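Local coordinates for protein C alpha-dehydrogenase (Sphingobium sp. SYK-6, PDB 4YAG) that is an NAD-dependent short-chain dehydrogenase that oxidises the alpha-carbon alcohol of lignin beta-aryl ethers to the ketone, at residues Asp36-Gln39 with Asp40-Asp43. Residues are numbered along the deposited sequence; the frame is centred on the assembly and turned at random.
Sequences DIRQ and DHLD. With NAI (1,4-dihydronicotinamide adenine dinucleotide), chain C.
Arg38 stands at the N-cap of helix 39-51, and two backbone bonds of the first helical turn, Leu42 N to Arg38 O (3.1 Å) and Asp43 N to Gln39 O, tie the turn after strand 31-36 to residues 40-43. The Arg38 chain, bent at chi2 (-81°) and chi3 (-62°), turns NE and NH2 toward Asp40 and grips its carboxylate side-on: NE reaches OD1 at 2.8 Å and NH2 reaches OD2 at 2.9 Å, each carboxylate oxygen offering its syn lone pair. OD2 lies in the guanidinium plane, whereas OD1 is tilted out of it by 25°, which agrees with the bent NE bond. The same chain overlies His41. Its CB sits over one face of the imidazole in a CH-pi contact, 3.9 Å from the ring centroid, while His41 NE2 lies beneath one guanidinium face and is itself bonded to Glu197, which also pairs with Arg38 NH1. An alanine here keeps CB over the ring but would probably leave the Asp40 carboxylate without its charged mate, and Glu197 without the arginine it pairs with. Facing the cofactor, His41 ND1 donates to the ribose O3B of NADH at 2.8 Å in a nearly straight bond. Asp36 takes both ribose hydroxyls, O2B on OD1 and O3B on OD2, and OD1 uses its anti lone pair to accept Arg38 N (2.9 Å), closing an Asx turn. Leu42 CD2 packs on Asp36 CB at 3.6 Å. At the outer side, Gln39 NE2 donates a hydrogen bond to Asp43 OD1 (2.9 Å) from above the carboxylate plane, an oxygen that also pairs with Arg46. An acidic residue ending the second strand and holding the adenosine ribose diol is the hallmark of NAD-binding Rossmann folds, here in a short-chain dehydrogenase/reductase.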
loop_
_atom_site.group_PDB
_atom_site.type_symbol
_atom_site.label_atom_id
_atom_site.label_comp_id
_atom_site.label_asym_id
_atom_site.label_seq_id
_atom_site.Cartn_x
_atom_site.Cartn_y
_atom_site.Cartn_z
ATOM N N ASP A 36 22.546 3.264 -3.068
ATOM C CA ASP A 36 22.019 2.817 -4.364
ATOM C C ASP A 36 22.422 1.376 -4.601
ATOM O O ASP A 36 23.504 0.933 -4.179
ATOM C CB ASP A 36 22.583 3.725 -5.461
ATOM C CG ASP A 36 21.714 3.793 -6.699
ATOM O OD1 ASP A 36 21.666 2.790 -7.446
ATOM O OD2 ASP A 36 21.095 4.868 -6.927
ATOM N N ILE A 37 21.604 0.657 -5.352
ATOM C CA ILE A 37 21.882 -0.735 -5.643
ATOM C C ILE A 37 22.837 -0.891 -6.843
ATOM O O ILE A 37 23.401 -1.959 -7.058
ATOM C CB ILE A 37 20.539 -1.511 -5.879
ATOM C CG1 ILE A 37 20.727 -3.012 -5.660
ATOM C CG2 ILE A 37 19.984 -1.227 -7.257
ATOM C CD1 ILE A 37 19.406 -3.763 -5.664
ATOM N N ARG A 38 23.028 0.181 -7.611
ATOM C CA ARG A 38 23.843 0.142 -8.821
ATOM C C ARG A 38 25.226 0.739 -8.584
ATOM O O ARG A 38 25.355 1.951 -8.413
ATOM C CB ARG A 38 23.137 0.904 -9.941
ATOM C CG ARG A 38 21.926 0.160 -10.525
ATOM C CD ARG A 38 22.307 -0.895 -11.540
ATOM N NE ARG A 38 22.984 -0.326 -12.709
ATOM C CZ ARG A 38 22.351 0.206 -13.752
ATOM N NH1 ARG A 38 21.017 0.247 -13.784
ATOM N NH2 ARG A 38 23.050 0.722 -14.752
ATOM N N GLN A 39 26.243 -0.112 -8.575
ATOM C CA GLN A 39 27.605 0.353 -8.355
ATOM C C GLN A 39 28.033 1.319 -9.445
ATOM O O GLN A 39 28.741 2.293 -9.156
ATOM C CB GLN A 39 28.594 -0.807 -8.289
ATOM C CG GLN A 39 30.001 -0.356 -7.849
ATOM C CD GLN A 39 30.011 0.258 -6.464
ATOM O OE1 GLN A 39 29.694 -0.401 -5.472
ATOM N NE2 GLN A 39 30.390 1.535 -6.382
ATOM N N ASP A 40 27.607 1.077 -10.679
ATOM C CA ASP A 40 28.008 1.964 -11.772
ATOM C C ASP A 40 27.401 3.368 -11.624
ATOM O O ASP A 40 28.077 4.371 -11.906
ATOM C CB ASP A 40 27.737 1.354 -13.156
ATOM C CG ASP A 40 26.286 0.965 -13.379
ATOM O OD1 ASP A 40 25.523 0.818 -12.408
ATOM O OD2 ASP A 40 25.909 0.780 -14.554
ATOM N N HIS A 41 26.156 3.439 -11.155
ATOM C CA HIS A 41 25.549 4.727 -10.848
ATOM C C HIS A 41 26.333 5.432 -9.736
ATOM O O HIS A 41 26.608 6.629 -9.833
ATOM C CB HIS A 41 24.068 4.585 -10.443
ATOM C CG HIS A 41 23.177 4.177 -11.565
ATOM N ND1 HIS A 41 21.795 4.067 -11.411
ATOM C CD2 HIS A 41 23.407 3.863 -12.855
ATOM C CE1 HIS A 41 21.252 3.726 -12.537
ATOM N NE2 HIS A 41 22.208 3.571 -13.453
ATOM N N LEU A 42 26.678 4.706 -8.675
ATOM C CA LEU A 42 27.432 5.301 -7.565
ATOM C C LEU A 42 28.773 5.832 -8.058
ATOM O O LEU A 42 29.196 6.919 -7.641
ATOM C CB LEU A 42 27.670 4.294 -6.441
ATOM C CG LEU A 42 26.416 3.888 -5.660
ATOM C CD1 LEU A 42 26.684 2.701 -4.762
ATOM C CD2 LEU A 42 25.887 5.028 -4.827
ATOM N N ASP A 43 29.451 5.077 -8.916
ATOM C CA ASP A 43 30.755 5.510 -9.417
ATOM C C ASP A 43 30.634 6.792 -10.252
ATOM O O ASP A 43 31.476 7.703 -10.159
ATOM C CB ASP A 43 31.413 4.410 -10.245
ATOM C CG ASP A 43 31.825 3.201 -9.414
ATOM O OD1 ASP A 43 31.896 3.303 -8.167
ATOM O OD2 ASP A 43 32.089 2.147 -10.033
HETATM P PA NAI C . 16.315 6.313 -11.540
HETATM O O1A NAI C . 16.343 4.859 -11.920
HETATM O O2A NAI C . 17.069 7.272 -12.440
HETATM O O5B NAI C . 16.831 6.500 -10.066
HETATM C C5B NAI C . 16.513 5.545 -9.096
HETATM C C4B NAI C . 17.764 5.033 -8.500
HETATM O O4B NAI C . 17.311 4.156 -7.418
HETATM C C3B NAI C . 18.644 4.264 -9.381
HETATM O O3B NAI C . 20.004 4.746 -9.352
HETATM C C2B NAI C . 18.521 2.895 -8.923
HETATM O O2B NAI C . 19.696 2.099 -9.142
HETATM C C1B NAI C . 18.151 3.001 -7.512
HETATM N N9A NAI C . 17.479 1.837 -6.996
HETATM C C8A NAI C . 16.505 1.071 -7.602
HETATM N N7A NAI C . 16.172 0.038 -6.815
HETATM C C5A NAI C . 16.912 0.107 -5.663
HETATM C C6A NAI C . 17.024 -0.650 -4.496
HETATM N N6A NAI C . 16.287 -1.835 -4.362
HETATM N N1A NAI C . 17.890 -0.274 -3.520
HETATM C C2A NAI C . 18.650 0.836 -3.674
HETATM N N3A NAI C . 18.585 1.598 -4.777
HETATM C C4A NAI C . 17.741 1.258 -5.777
HETATM O O3 NAI C . 14.771 6.674 -11.560
HETATM P PN NAI C . 13.958 7.894 -10.891
HETATM O O1N NAI C . 14.862 9.045 -10.468
HETATM O O2N NAI C . 12.924 8.271 -11.924
HETATM O O5D NAI C . 13.276 7.216 -9.604
HETATM C C5D NAI C . 13.246 7.862 -8.329
HETATM C C4D NAI C . 11.884 7.756 -7.745
HETATM O O4D NAI C . 10.988 8.651 -8.502
HETATM C C3D NAI C . 11.290 6.418 -7.813
HETATM O O3D NAI C . 10.698 6.101 -6.536
HETATM C C2D NAI C . 10.265 6.495 -8.851
HETATM O O2D NAI C . 9.219 5.544 -8.619
HETATM C C1D NAI C . 9.768 7.855 -8.751
HETATM N N1N NAI C . 9.104 8.459 -9.845
HETATM C C2N NAI C . 9.726 8.791 -11.025
HETATM C C3N NAI C . 9.003 9.410 -12.031
HETATM C C7N NAI C . 9.653 9.783 -13.320
HETATM O O7N NAI C . 8.996 10.207 -14.294
HETATM N N7N NAI C . 11.112 9.722 -13.375
HETATM C C4N NAI C . 7.661 9.714 -11.879
HETATM C C5N NAI C . 7.064 9.424 -10.666
HETATM C C6N NAI C . 7.779 8.818 -9.665
#